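Local structure of ribokinase (Arabidopsis thaliana, 6ILS) at residues D259-A264 with R280-A285; A286-Q291 with K303-L308; I185-E190 with L223-S228; G42-A47 with G294-M299. The protein phosphorylates D-ribose at O-5 with ATP and a divalent cation, most likely magnesium, giving ribose 5-phosphate for nucleotide and amino-acid synthesis or the pentose phosphate pathway. All blocks are in the same frame, centred on the assembly; numbering follows the deposited sequence.

The four contacts lie around the ATP, ribose and sodium-ion sites. Contact 1 pairs two helices and supplies D259, the predicted proton acceptor; contact 2 continues its second helix to the sodium ion. Their centres lie about 9 Å apart, and F281 and A284 of contact 1 pack on V305 of contact 2. Contact 3 brings the triphosphate side of the nucleotide site, its centre about 11 Å from that of contact 1, with K225 NZ 3.2 Å from T262 OG1. Contact 4 brings the sugar side: N44 ND2 stands 2.9 Å from D259 OD2. Contacts 2 and 4, with centres about 14 Å apart, share the sodium ion through C289 O and G294 O.

Contact 1: residues D259-A264 with R280-A285; sequences DTFTAA and RFAAAA. With RIB (alpha-D-ribofuranose), chain F; ATP (adenosine-5'-triphosphate), chain E.
The methyl group of A282 sits squarely over one face of the F261 ring, a CH-pi contact with CB 3.6 Å from the ring centroid and 13° off the ring normal. A283 N and O3' of ATP approach the same ring obliquely, the latter 3.4 Å from F261 CD2. A second phenyl ring, F281, is met at its edge, where A264 O lies near the ring plane, 3.3 Å from CD2. F261 CG stands anti to the backbone N (chi1 -175°), which swings the ring across to A282 although the CB bond starts out along the flank of the helix. Away from the rings the helices meet through small groups: A264 CB touches A285 CB at 3.6 Å, and the T260 methyl CG2 rests against A285 O. T260 OG1 turns instead to G256 O. With alanines at most of the meeting points, the segment axes approach to 7.8 Å and run roughly antiparallel, at 149°, and no hydrogen bond joins them. A leucine in place of F261 would probably cost A282 its aromatic face and leave the ribose of ATP less firmly backed. At the start of the first segment, D259 OD2 accepts a hydrogen bond from ribose O5 at 2.5 Å, the hydroxyl to be phosphorylated; D259 is the predicted proton acceptor, and N44 and Q45 bind its carboxylate. The pair belongs to helices 257-270 and 275-289 of the PfkB-family fold, with helix 41-51 against D259, T260 and A263, and helix 302-312 against F281 and A284.

Contact 2: residues A286-Q291 with K303-L308; sequences ASLCVQ and KSVLKL. With NA (sodium ion), chain G; ATP (adenosine-5'-triphosphate), chain E.
L288 and L308 reach toward each other tip to tip, and their meeting is the close-packed part of this contact: L308 CD2 lies 3.8 Å from L288 CG and equally near S287 CB. In L308, CG anti to the backbone N (chi1 -174°) with chi2 near 54° puts the CD2 branch against these two atoms. The CD1 branch of L288 lies against the backbone of the second helix at S304 C and V305 N, with V305 CG2 at 4.1 Å. A glycine at L288 would probably open a gap beside L308 CD2 and take the CD1 methyl from the backbone of S304 and V305. Toward solvent the contact thins out: S304 is at the margin, its OG held by D301, and the helix face bearing K303 and K307 is exposed. No hydrogen bond crosses. Q291 folds back on its own turn, NE2 donating to S287 O at 3.1 Å from above the carbonyl plane. On the inner side, S287 bonds through OG to I246 O and brings its CA to 3.6 Å from C2 of the adenine, while C289 O binds the sodium ion at 2.7 Å together with carbonyls of D253, T255, V292 and G294. Helix 302-312 thus packs on the outside of helix 275-289, where V305 also touches F281, A284 and A285, and helix 257-270 meets A286, C289 and V290 on the inner side.

Contact 3: residues I185-E190 with L223-S228; sequences ILSPNE and LVKLGS. With ATP (adenosine-5'-triphosphate), chain E.
Backbone hydrogen bonds join L223 N to L186 O at 2.8 Å, nearly straight along the carbonyl, and K225 N to P188 O at 3.0 Å, the donor tilted 18° from the carbonyl plane. The segments of strands 185-187 and 221-225 run parallel, 7° apart. Weaker CA-H...O contacts fill the same seam, from S187 CA to L223 O and from V224 CA to P188 O. Side-chain bonds bind it again: S187 OG donates to L223 O at 3.0 Å and itself receives K225 NZ, which bonds S187 O from well above the carbonyl plane. Bent at chi3 and chi4, the lysine chain folds its ammonium back over S187, where D167 adds a salt bridge and T262 a further hydrogen bond. Apolar contacts are fewer: I185 CG2 touches L223 CB, while the E190 and L226 side chains cross at about a right angle, CG to CD2 at 3.5 Å. Bonds to ATP gather at the strand ends. N189 ND2 gives the gamma-phosphate oxygen O3G a bond of 2.7 Å, while its OD1 caps the following helix at E192 N. G227 N donates to O1B of ATP, and G227 O accepts from O2' of ATP; a CB on G227 would crowd O1A of ATP. Nucleotide thus sits at the C-terminal ends of neighbouring parallel strands in the large sheet, the arrangement of the Rossmann-like alpha/beta core of ribokinases.

Contact 4: residues G42-A47 with G294-M299; sequences GANQAA and GAIPSM. With NA (sodium ion), chain G; RIB (alpha-D-ribofuranose), chain F.
With chi1 at -73°, N44 CG lies beside its backbone N and anti to the carbonyl carbon, sending the amide from helix 41-51 across to A295 and I296; I296 takes a like setting (chi1 -66°), turning CG1 toward that amide. M299, bent at chi2 and chi3, curls its CE back to the helix. The contact joins the early substrate-binding helix of the PfkB fold to the monovalent-cation loop preceding helix 302-312. N44 and I296 cross obliquely, OD1 resting 3.3 Å from I296 CG1 and 3.4 Å from A295 CB, so methyl and methylene groups line the oxygen side of the amide. The nitrogen side faces the active site: ND2, already engaged with D259, adds a weak hydrogen bond to ribose O3 at 3.4 Å. One turn on, A47 CB packs 3.9 Å from both I296 CG2 and M299 CE, and L75 of helix 66-75 touches A43, A47 and I296 as well. No hydrogen bond crosses between the segments, though K51, further along the helix, bonds I296 O and M299 O. At the loop's other end G294 O binds the sodium ion at 2.9 Å, in a site predicted to take potassium. Lying near that ion, S298 OG stands 2.7 Å from A295 O and 2.9 Å from G294 O.

Contact 1: residues D259-A264 with R280-A285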
# COMPACT_ATOMS: atom_id res chain seq x y z
N ASP B 259 7.29 -4.88 -20.22
CA ASP B 259 7.20 -6.25 -19.73
C ASP B 259 6.44 -7.13 -20.70
O ASP B 259 6.83 -8.27 -20.97
CB ASP B 259 6.53 -6.29 -18.35
CG ASP B 259 7.36 -5.58 -17.29
OD1 ASP B 259 8.60 -5.77 -17.31
OD2 ASP B 259 6.79 -4.84 -16.46
N THR B 260 5.35 -6.57 -21.23
CA THR B 260 4.54 -7.27 -22.22
C THR B 260 5.37 -7.56 -23.47
O THR B 260 5.35 -8.67 -24.02
CB THR B 260 3.32 -6.43 -22.58
OG1 THR B 260 2.49 -6.28 -21.41
CG2 THR B 260 2.52 -7.08 -23.69
N PHE B 261 6.09 -6.54 -23.92
CA PHE B 261 6.92 -6.68 -25.12
C PHE B 261 7.89 -7.85 -24.96
O PHE B 261 8.01 -8.73 -25.82
CB PHE B 261 7.69 -5.38 -25.42
CG PHE B 261 8.47 -5.44 -26.72
CD1 PHE B 261 9.75 -5.95 -26.76
CD2 PHE B 261 7.88 -5.02 -27.90
CE1 PHE B 261 10.46 -6.03 -27.96
CE2 PHE B 261 8.58 -5.09 -29.11
CZ PHE B 261 9.87 -5.61 -29.14
N THR B 262 8.59 -7.85 -23.83
CA THR B 262 9.65 -8.84 -23.61
C THR B 262 9.07 -10.24 -23.45
O THR B 262 9.55 -11.20 -24.05
CB THR B 262 10.50 -8.48 -22.36
OG1 THR B 262 10.97 -7.13 -22.50
CG2 THR B 262 11.69 -9.41 -22.24
N ALA B 263 7.99 -10.37 -22.68
CA ALA B 263 7.38 -11.69 -22.52
C ALA B 263 6.73 -12.22 -23.80
O ALA B 263 6.77 -13.43 -24.07
CB ALA B 263 6.34 -11.66 -21.37
N ALA B 264 6.13 -11.33 -24.60
CA ALA B 264 5.48 -11.76 -25.85
C ALA B 264 6.53 -12.20 -26.86
O ALA B 264 6.36 -13.18 -27.59
CB ALA B 264 4.61 -10.61 -26.43
N ARG B 280 7.39 -8.64 -34.39
CA ARG B 280 6.07 -8.14 -34.76
C ARG B 280 5.04 -8.47 -33.70
O ARG B 280 4.22 -7.63 -33.32
CB ARG B 280 5.62 -8.74 -36.10
CG ARG B 280 5.49 -7.71 -37.21
CD ARG B 280 4.66 -8.27 -38.38
NE ARG B 280 3.37 -7.61 -38.50
CZ ARG B 280 2.26 -8.20 -38.95
NH1 ARG B 280 2.29 -9.48 -39.29
NH2 ARG B 280 1.13 -7.53 -39.02
N PHE B 281 5.07 -9.73 -33.26
CA PHE B 281 4.17 -10.24 -32.23
C PHE B 281 4.33 -9.48 -30.92
O PHE B 281 3.34 -9.08 -30.30
CB PHE B 281 4.43 -11.74 -32.05
CG PHE B 281 3.52 -12.42 -31.08
CD1 PHE B 281 2.28 -12.90 -31.50
CD2 PHE B 281 3.92 -12.63 -29.77
CE1 PHE B 281 1.44 -13.56 -30.61
CE2 PHE B 281 3.09 -13.28 -28.87
CZ PHE B 281 1.83 -13.75 -29.29
N ALA B 282 5.58 -9.24 -30.52
CA ALA B 282 5.86 -8.43 -29.34
C ALA B 282 5.34 -7.00 -29.47
O ALA B 282 4.75 -6.46 -28.53
CB ALA B 282 7.41 -8.41 -29.05
N ALA B 283 5.54 -6.40 -30.64
CA ALA B 283 5.07 -5.03 -30.87
C ALA B 283 3.56 -4.94 -30.78
O ALA B 283 3.02 -3.99 -30.22
CB ALA B 283 5.56 -4.54 -32.21
N ALA B 284 2.87 -5.93 -31.33
CA ALA B 284 1.41 -5.97 -31.28
C ALA B 284 0.93 -6.11 -29.85
O ALA B 284 -0.01 -5.44 -29.44
CB ALA B 284 0.88 -7.11 -32.15
N ALA B 285 1.61 -6.94 -29.07
CA ALA B 285 1.14 -7.17 -27.70
C ALA B 285 1.35 -5.93 -26.86
O ALA B 285 0.47 -5.55 -26.09
CB ALA B 285 1.83 -8.38 -27.08
O5 RIB F . 7.51 -2.66 -15.44
C5 RIB F . 6.49 -2.39 -14.52
C4 RIB F . 6.90 -2.69 -13.23
O4 RIB F . 8.19 -2.00 -12.86
C3 RIB F . 5.84 -2.01 -12.27
O3 RIB F . 4.70 -2.98 -12.08
C2 RIB F . 6.46 -1.64 -11.24
O2 RIB F . 6.11 -2.43 -10.03
C1 RIB F . 8.09 -1.77 -11.57
O1 RIB F . 8.65 -2.80 -10.85
PG ATP E . 10.64 -0.17 -21.12
O1G ATP E . 11.52 -1.35 -20.89
O2G ATP E . 9.34 -0.31 -20.35
O3G ATP E . 11.29 1.09 -20.66
PB ATP E . 10.32 1.22 -23.54
O1B ATP E . 10.07 0.88 -24.95
O2B ATP E . 11.58 1.96 -23.50
O3B ATP E . 10.40 -0.12 -22.71
PA ATP E . 7.78 2.62 -23.31
O1A ATP E . 7.90 3.90 -24.13
O2A ATP E . 6.90 2.86 -22.11
O3A ATP E . 9.21 2.15 -22.82
O5' ATP E . 7.11 1.51 -24.19
C5' ATP E . 6.98 0.19 -23.70
C4' ATP E . 6.49 -0.72 -24.91
O4' ATP E . 5.18 -0.13 -25.48
C3' ATP E . 7.34 -0.67 -25.84
O3' ATP E . 7.45 -1.95 -26.48
C2' ATP E . 6.79 0.43 -26.95
O2' ATP E . 7.41 0.10 -28.22
C1' ATP E . 5.52 0.34 -26.92
N9 ATP E . 4.90 1.67 -27.04
C8 ATP E . 5.05 2.92 -26.51
N7 ATP E . 4.11 3.72 -27.09
C5 ATP E . 3.38 2.96 -27.97
C6 ATP E . 2.32 3.28 -28.81
N6 ATP E . 1.68 4.55 -28.98
N1 ATP E . 1.79 2.33 -29.58
C2 ATP E . 2.28 1.04 -29.54
N3 ATP E . 3.31 0.72 -28.72
C4 ATP E . 3.87 1.69 -27.94

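Contact 2: residues A286-Q291 with K303-L308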
# COMPACT_ATOMS: atom_id res chain seq x y z
N ALA B 286 2.50 -5.27 -27.02
CA ALA B 286 2.75 -4.01 -26.30
C ALA B 286 1.76 -2.91 -26.72
O ALA B 286 1.35 -2.09 -25.91
CB ALA B 286 4.19 -3.53 -26.52
N SER B 287 1.41 -2.88 -28.00
CA SER B 287 0.41 -1.92 -28.51
C SER B 287 -0.91 -2.04 -27.77
O SER B 287 -1.52 -1.04 -27.35
CB SER B 287 0.16 -2.14 -30.00
OG SER B 287 -0.61 -1.07 -30.54
N LEU B 288 -1.38 -3.27 -27.62
CA LEU B 288 -2.64 -3.50 -26.90
C LEU B 288 -2.54 -3.13 -25.42
O LEU B 288 -3.47 -2.54 -24.85
CB LEU B 288 -3.07 -4.95 -27.06
CG LEU B 288 -3.42 -5.31 -28.50
CD1 LEU B 288 -3.67 -6.80 -28.64
CD2 LEU B 288 -4.65 -4.50 -28.97
N CYS B 289 -1.40 -3.48 -24.81
CA CYS B 289 -1.14 -3.17 -23.41
C CYS B 289 -1.29 -1.69 -23.07
O CYS B 289 -1.79 -1.35 -22.00
CB CYS B 289 0.28 -3.65 -23.03
SG CYS B 289 0.80 -3.22 -21.34
N VAL B 290 -0.84 -0.80 -23.95
CA VAL B 290 -0.82 0.61 -23.60
C VAL B 290 -2.21 1.23 -23.71
O VAL B 290 -2.40 2.38 -23.35
CB VAL B 290 0.16 1.44 -24.48
CG1 VAL B 290 1.59 0.86 -24.39
CG2 VAL B 290 -0.30 1.51 -25.93
N GLN B 291 -3.19 0.45 -24.19
CA GLN B 291 -4.53 1.01 -24.38
C GLN B 291 -5.47 0.72 -23.21
O GLN B 291 -6.65 1.07 -23.26
CB GLN B 291 -5.10 0.48 -25.70
CG GLN B 291 -4.16 0.75 -26.87
CD GLN B 291 -4.75 0.42 -28.21
OE1 GLN B 291 -5.85 0.87 -28.55
NE2 GLN B 291 -4.04 -0.39 -28.99
N LYS B 303 -5.50 -14.26 -29.02
CA LYS B 303 -6.34 -13.98 -30.21
C LYS B 303 -6.27 -12.50 -30.58
O LYS B 303 -6.22 -12.20 -31.74
CB LYS B 303 -7.82 -14.29 -29.97
CG LYS B 303 -8.13 -15.50 -29.12
CD LYS B 303 -9.61 -15.73 -28.96
CE LYS B 303 -10.06 -15.64 -27.52
NZ LYS B 303 -10.50 -14.28 -27.20
N SER B 304 -6.34 -11.61 -29.60
CA SER B 304 -6.30 -10.16 -29.88
C SER B 304 -4.96 -9.79 -30.52
O SER B 304 -4.97 -9.04 -31.45
CB SER B 304 -6.54 -9.37 -28.64
OG SER B 304 -7.71 -9.79 -27.99
N VAL B 305 -3.87 -10.33 -30.00
CA VAL B 305 -2.53 -10.02 -30.57
C VAL B 305 -2.52 -10.47 -32.03
O VAL B 305 -2.13 -9.73 -32.87
CB VAL B 305 -1.38 -10.66 -29.78
CG1 VAL B 305 -0.06 -10.35 -30.43
CG2 VAL B 305 -1.39 -10.24 -28.33
N LEU B 306 -3.00 -11.68 -32.28
CA LEU B 306 -2.99 -12.19 -33.67
C LEU B 306 -3.93 -11.35 -34.55
O LEU B 306 -3.60 -11.15 -35.68
CB LEU B 306 -3.40 -13.67 -33.68
CG LEU B 306 -2.42 -14.63 -33.01
CD1 LEU B 306 -2.93 -16.05 -33.09
CD2 LEU B 306 -1.04 -14.53 -33.64
N LYS B 307 -5.04 -10.88 -34.01
CA LYS B 307 -5.98 -10.06 -34.82
C LYS B 307 -5.30 -8.74 -35.16
O LYS B 307 -5.40 -8.32 -36.26
CB LYS B 307 -7.29 -9.84 -34.08
CG LYS B 307 -8.41 -9.23 -34.91
CD LYS B 307 -9.64 -8.87 -34.11
CE LYS B 307 -10.84 -8.47 -34.93
NZ LYS B 307 -11.69 -7.46 -34.25
N LEU B 308 -4.61 -8.14 -34.20
CA LEU B 308 -3.95 -6.87 -34.51
C LEU B 308 -2.89 -7.10 -35.57
O LEU B 308 -2.71 -6.28 -36.47
CB LEU B 308 -3.35 -6.24 -33.25
CG LEU B 308 -2.74 -4.84 -33.37
CD1 LEU B 308 -3.73 -3.79 -33.99
CD2 LEU B 308 -2.25 -4.37 -32.01
NA NA G . -1.09 -0.72 -19.50
PG ATP E . 10.64 -0.17 -21.12
O1G ATP E . 11.52 -1.35 -20.89
O2G ATP E . 9.34 -0.31 -20.35
O3G ATP E . 11.29 1.09 -20.66
PB ATP E . 10.32 1.22 -23.54
O1B ATP E . 10.07 0.88 -24.95
O2B ATP E . 11.58 1.96 -23.50
O3B ATP E . 10.40 -0.12 -22.71
PA ATP E . 7.78 2.62 -23.31
O1A ATP E . 7.90 3.90 -24.13
O2A ATP E . 6.90 2.86 -22.11
O3A ATP E . 9.21 2.15 -22.82
O5' ATP E . 7.11 1.51 -24.19
C5' ATP E . 6.98 0.19 -23.70
C4' ATP E . 6.49 -0.72 -24.91
O4' ATP E . 5.18 -0.13 -25.48
C3' ATP E . 7.34 -0.67 -25.84
O3' ATP E . 7.45 -1.95 -26.48
C2' ATP E . 6.79 0.43 -26.95
O2' ATP E . 7.41 0.10 -28.22
C1' ATP E . 5.52 0.34 -26.92
N9 ATP E . 4.90 1.67 -27.04
C8 ATP E . 5.05 2.92 -26.51
N7 ATP E . 4.11 3.72 -27.09
C5 ATP E . 3.38 2.96 -27.97
C6 ATP E . 2.32 3.28 -28.81
N6 ATP E . 1.68 4.55 -28.98
N1 ATP E . 1.79 2.33 -29.58
C2 ATP E . 2.28 1.04 -29.54
N3 ATP E . 3.31 0.72 -28.72
C4 ATP E . 3.87 1.69 -27.94

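Contact 3: residues I185-E190 with L223-S228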
# COMPACT_ATOMS: atom_id res chain seq x y z
N ILE B 185 19.99 -13.59 -24.35
CA ILE B 185 19.47 -12.35 -24.90
C ILE B 185 19.39 -11.30 -23.82
O ILE B 185 18.81 -11.53 -22.77
CB ILE B 185 18.07 -12.55 -25.52
CG1 ILE B 185 18.13 -13.61 -26.62
CG2 ILE B 185 17.52 -11.23 -26.02
CD1 ILE B 185 16.78 -13.97 -27.23
N LEU B 186 19.99 -10.14 -24.08
CA LEU B 186 19.89 -9.00 -23.20
C LEU B 186 18.79 -8.08 -23.73
O LEU B 186 18.77 -7.80 -24.94
CB LEU B 186 21.23 -8.25 -23.12
CG LEU B 186 21.30 -7.10 -22.11
CD1 LEU B 186 21.31 -7.65 -20.69
CD2 LEU B 186 22.55 -6.23 -22.35
N SER B 187 17.89 -7.61 -22.88
CA SER B 187 16.84 -6.71 -23.37
C SER B 187 16.74 -5.39 -22.60
O SER B 187 16.01 -5.29 -21.61
CB SER B 187 15.47 -7.44 -23.38
OG SER B 187 14.49 -6.68 -24.09
N PRO B 188 17.50 -4.38 -23.05
CA PRO B 188 17.46 -3.04 -22.47
C PRO B 188 16.60 -2.09 -23.28
O PRO B 188 16.43 -2.31 -24.48
CB PRO B 188 18.91 -2.59 -22.56
CG PRO B 188 19.34 -3.17 -23.88
CD PRO B 188 18.61 -4.51 -24.01
N ASN B 189 16.10 -1.04 -22.65
CA ASN B 189 15.61 0.10 -23.42
C ASN B 189 16.80 1.01 -23.73
O ASN B 189 17.94 0.67 -23.44
CB ASN B 189 14.49 0.85 -22.68
CG ASN B 189 14.93 1.46 -21.36
OD1 ASN B 189 16.12 1.66 -21.10
ND2 ASN B 189 13.95 1.77 -20.52
N GLU B 190 16.51 2.16 -24.34
CA GLU B 190 17.54 3.12 -24.73
C GLU B 190 18.36 3.62 -23.54
O GLU B 190 19.58 3.68 -23.60
CB GLU B 190 16.91 4.32 -25.44
CG GLU B 190 16.23 3.97 -26.75
CD GLU B 190 15.57 5.16 -27.42
OE1 GLU B 190 16.31 6.04 -27.93
OE2 GLU B 190 14.33 5.22 -27.43
N LEU B 223 17.99 -7.38 -27.61
CA LEU B 223 16.63 -6.96 -27.98
C LEU B 223 16.40 -5.57 -27.43
O LEU B 223 16.07 -5.40 -26.26
CB LEU B 223 15.61 -7.98 -27.42
CG LEU B 223 14.12 -7.68 -27.65
CD1 LEU B 223 13.84 -7.75 -29.14
CD2 LEU B 223 13.26 -8.69 -26.88
N VAL B 224 16.61 -4.54 -28.23
CA VAL B 224 16.51 -3.18 -27.73
C VAL B 224 15.11 -2.59 -27.89
O VAL B 224 14.56 -2.57 -28.99
CB VAL B 224 17.52 -2.25 -28.42
CG1 VAL B 224 17.54 -0.90 -27.73
CG2 VAL B 224 18.92 -2.87 -28.42
N LYS B 225 14.54 -2.13 -26.77
CA LYS B 225 13.24 -1.47 -26.78
C LYS B 225 13.42 0.03 -26.98
O LYS B 225 14.17 0.67 -26.24
CB LYS B 225 12.49 -1.79 -25.48
CG LYS B 225 12.18 -3.29 -25.33
CD LYS B 225 11.83 -3.72 -23.88
CE LYS B 225 13.07 -3.70 -22.98
NZ LYS B 225 13.06 -4.80 -21.95
N LEU B 226 12.74 0.59 -27.98
CA LEU B 226 13.00 1.96 -28.38
C LEU B 226 11.78 2.87 -28.22
O LEU B 226 11.67 3.89 -28.91
CB LEU B 226 13.48 1.99 -29.83
CG LEU B 226 14.71 1.14 -30.11
CD1 LEU B 226 14.95 0.99 -31.60
CD2 LEU B 226 15.92 1.74 -29.43
N GLY B 227 10.88 2.51 -27.31
CA GLY B 227 9.71 3.32 -27.02
C GLY B 227 8.87 3.57 -28.25
O GLY B 227 8.53 2.64 -28.96
N SER B 228 8.56 4.84 -28.52
CA SER B 228 7.74 5.21 -29.68
C SER B 228 8.43 4.90 -31.01
O SER B 228 7.77 4.90 -32.05
CB SER B 228 7.39 6.69 -29.61
OG SER B 228 8.56 7.48 -29.71
PG ATP E . 10.64 -0.17 -21.12
O1G ATP E . 11.52 -1.35 -20.89
O2G ATP E . 9.34 -0.31 -20.35
O3G ATP E . 11.29 1.09 -20.66
PB ATP E . 10.32 1.22 -23.54
O1B ATP E . 10.07 0.88 -24.95
O2B ATP E . 11.58 1.96 -23.50
O3B ATP E . 10.40 -0.12 -22.71
PA ATP E . 7.78 2.62 -23.31
O1A ATP E . 7.90 3.90 -24.13
O2A ATP E . 6.90 2.86 -22.11
O3A ATP E . 9.21 2.15 -22.82
O5' ATP E . 7.11 1.51 -24.19
C5' ATP E . 6.98 0.19 -23.70
C4' ATP E . 6.49 -0.72 -24.91
O4' ATP E . 5.18 -0.13 -25.48
C3' ATP E . 7.34 -0.67 -25.84
O3' ATP E . 7.45 -1.95 -26.48
C2' ATP E . 6.79 0.43 -26.95
O2' ATP E . 7.41 0.10 -28.22
C1' ATP E . 5.52 0.34 -26.92
N9 ATP E . 4.90 1.67 -27.04
C8 ATP E . 5.05 2.92 -26.51
N7 ATP E . 4.11 3.72 -27.09
C5 ATP E . 3.38 2.96 -27.97
C6 ATP E . 2.32 3.28 -28.81
N6 ATP E . 1.68 4.55 -28.98
N1 ATP E . 1.79 2.33 -29.58
C2 ATP E . 2.28 1.04 -29.54
N3 ATP E . 3.31 0.72 -28.72
C4 ATP E . 3.87 1.69 -27.94

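Contact 4: residues G42-A47 with G294-M299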
# COMPACT_ATOMS: atom_id res chain seq x y z
N GLY B 42 8.62 -9.16 -12.81
CA GLY B 42 8.53 -10.61 -12.93
C GLY B 42 7.09 -11.07 -13.02
O GLY B 42 6.75 -11.86 -13.90
N ALA B 43 6.24 -10.60 -12.11
CA ALA B 43 4.84 -11.01 -12.13
C ALA B 43 4.17 -10.53 -13.42
O ALA B 43 3.36 -11.25 -14.00
CB ALA B 43 4.07 -10.47 -10.89
N ASN B 44 4.52 -9.33 -13.87
CA ASN B 44 3.97 -8.81 -15.14
C ASN B 44 4.30 -9.72 -16.30
O ASN B 44 3.46 -10.03 -17.14
CB ASN B 44 4.50 -7.42 -15.46
CG ASN B 44 3.92 -6.34 -14.58
OD1 ASN B 44 2.95 -6.57 -13.87
ND2 ASN B 44 4.49 -5.15 -14.66
N GLN B 45 5.57 -10.12 -16.39
CA GLN B 45 6.00 -10.96 -17.50
C GLN B 45 5.34 -12.33 -17.45
O GLN B 45 4.94 -12.86 -18.50
CB GLN B 45 7.53 -11.03 -17.51
CG GLN B 45 8.08 -9.65 -17.85
CD GLN B 45 9.60 -9.59 -17.91
OE1 GLN B 45 10.28 -10.61 -17.92
NE2 GLN B 45 10.13 -8.37 -17.95
N ALA B 46 5.19 -12.90 -16.25
CA ALA B 46 4.52 -14.19 -16.13
C ALA B 46 3.04 -14.06 -16.49
O ALA B 46 2.49 -14.92 -17.19
CB ALA B 46 4.67 -14.74 -14.70
N ALA B 47 2.40 -13.00 -16.00
CA ALA B 47 0.99 -12.78 -16.36
C ALA B 47 0.80 -12.68 -17.87
O ALA B 47 -0.15 -13.25 -18.44
CB ALA B 47 0.45 -11.54 -15.68
N GLY B 294 -3.37 -0.03 -15.94
CA GLY B 294 -2.86 -1.08 -15.08
C GLY B 294 -1.89 -1.99 -15.82
O GLY B 294 -1.93 -2.05 -17.04
N ALA B 295 -1.03 -2.70 -15.10
CA ALA B 295 -0.10 -3.62 -15.75
C ALA B 295 -0.78 -4.94 -16.10
O ALA B 295 -1.16 -5.18 -17.25
CB ALA B 295 1.12 -3.87 -14.86
N ILE B 296 -0.94 -5.80 -15.10
CA ILE B 296 -1.53 -7.11 -15.31
C ILE B 296 -2.97 -7.07 -15.87
O ILE B 296 -3.30 -7.88 -16.75
CB ILE B 296 -1.42 -7.93 -14.01
CG1 ILE B 296 0.07 -8.20 -13.73
CG2 ILE B 296 -2.22 -9.23 -14.10
CD1 ILE B 296 0.38 -9.18 -12.58
N PRO B 297 -3.83 -6.12 -15.43
CA PRO B 297 -5.14 -5.99 -16.08
C PRO B 297 -5.10 -5.68 -17.58
O PRO B 297 -6.05 -6.00 -18.28
CB PRO B 297 -5.78 -4.81 -15.33
CG PRO B 297 -5.15 -4.83 -14.01
CD PRO B 297 -3.75 -5.29 -14.21
N SER B 298 -4.02 -5.07 -18.07
CA SER B 298 -3.95 -4.66 -19.47
C SER B 298 -3.37 -5.73 -20.40
O SER B 298 -3.31 -5.52 -21.62
CB SER B 298 -3.10 -3.39 -19.61
OG SER B 298 -1.73 -3.69 -19.37
N MET B 299 -2.92 -6.84 -19.85
CA MET B 299 -2.29 -7.87 -20.70
C MET B 299 -3.29 -8.43 -21.69
O MET B 299 -4.35 -8.83 -21.29
CB MET B 299 -1.65 -9.00 -19.91
CG MET B 299 -0.25 -9.25 -20.37
SD MET B 299 0.79 -8.00 -19.65
CE MET B 299 0.43 -8.39 -17.96
NA NA G . -1.09 -0.72 -19.50
O5 RIB F . 7.51 -2.66 -15.44
C5 RIB F . 6.49 -2.39 -14.52
C4 RIB F . 6.90 -2.69 -13.23
O4 RIB F . 8.19 -2.00 -12.86
C3 RIB F . 5.84 -2.01 -12.27
O3 RIB F . 4.70 -2.98 -12.08
C2 RIB F . 6.46 -1.64 -11.24
O2 RIB F . 6.11 -2.43 -10.03
C1 RIB F . 8.09 -1.77 -11.57
O1 RIB F . 8.65 -2.80 -10.85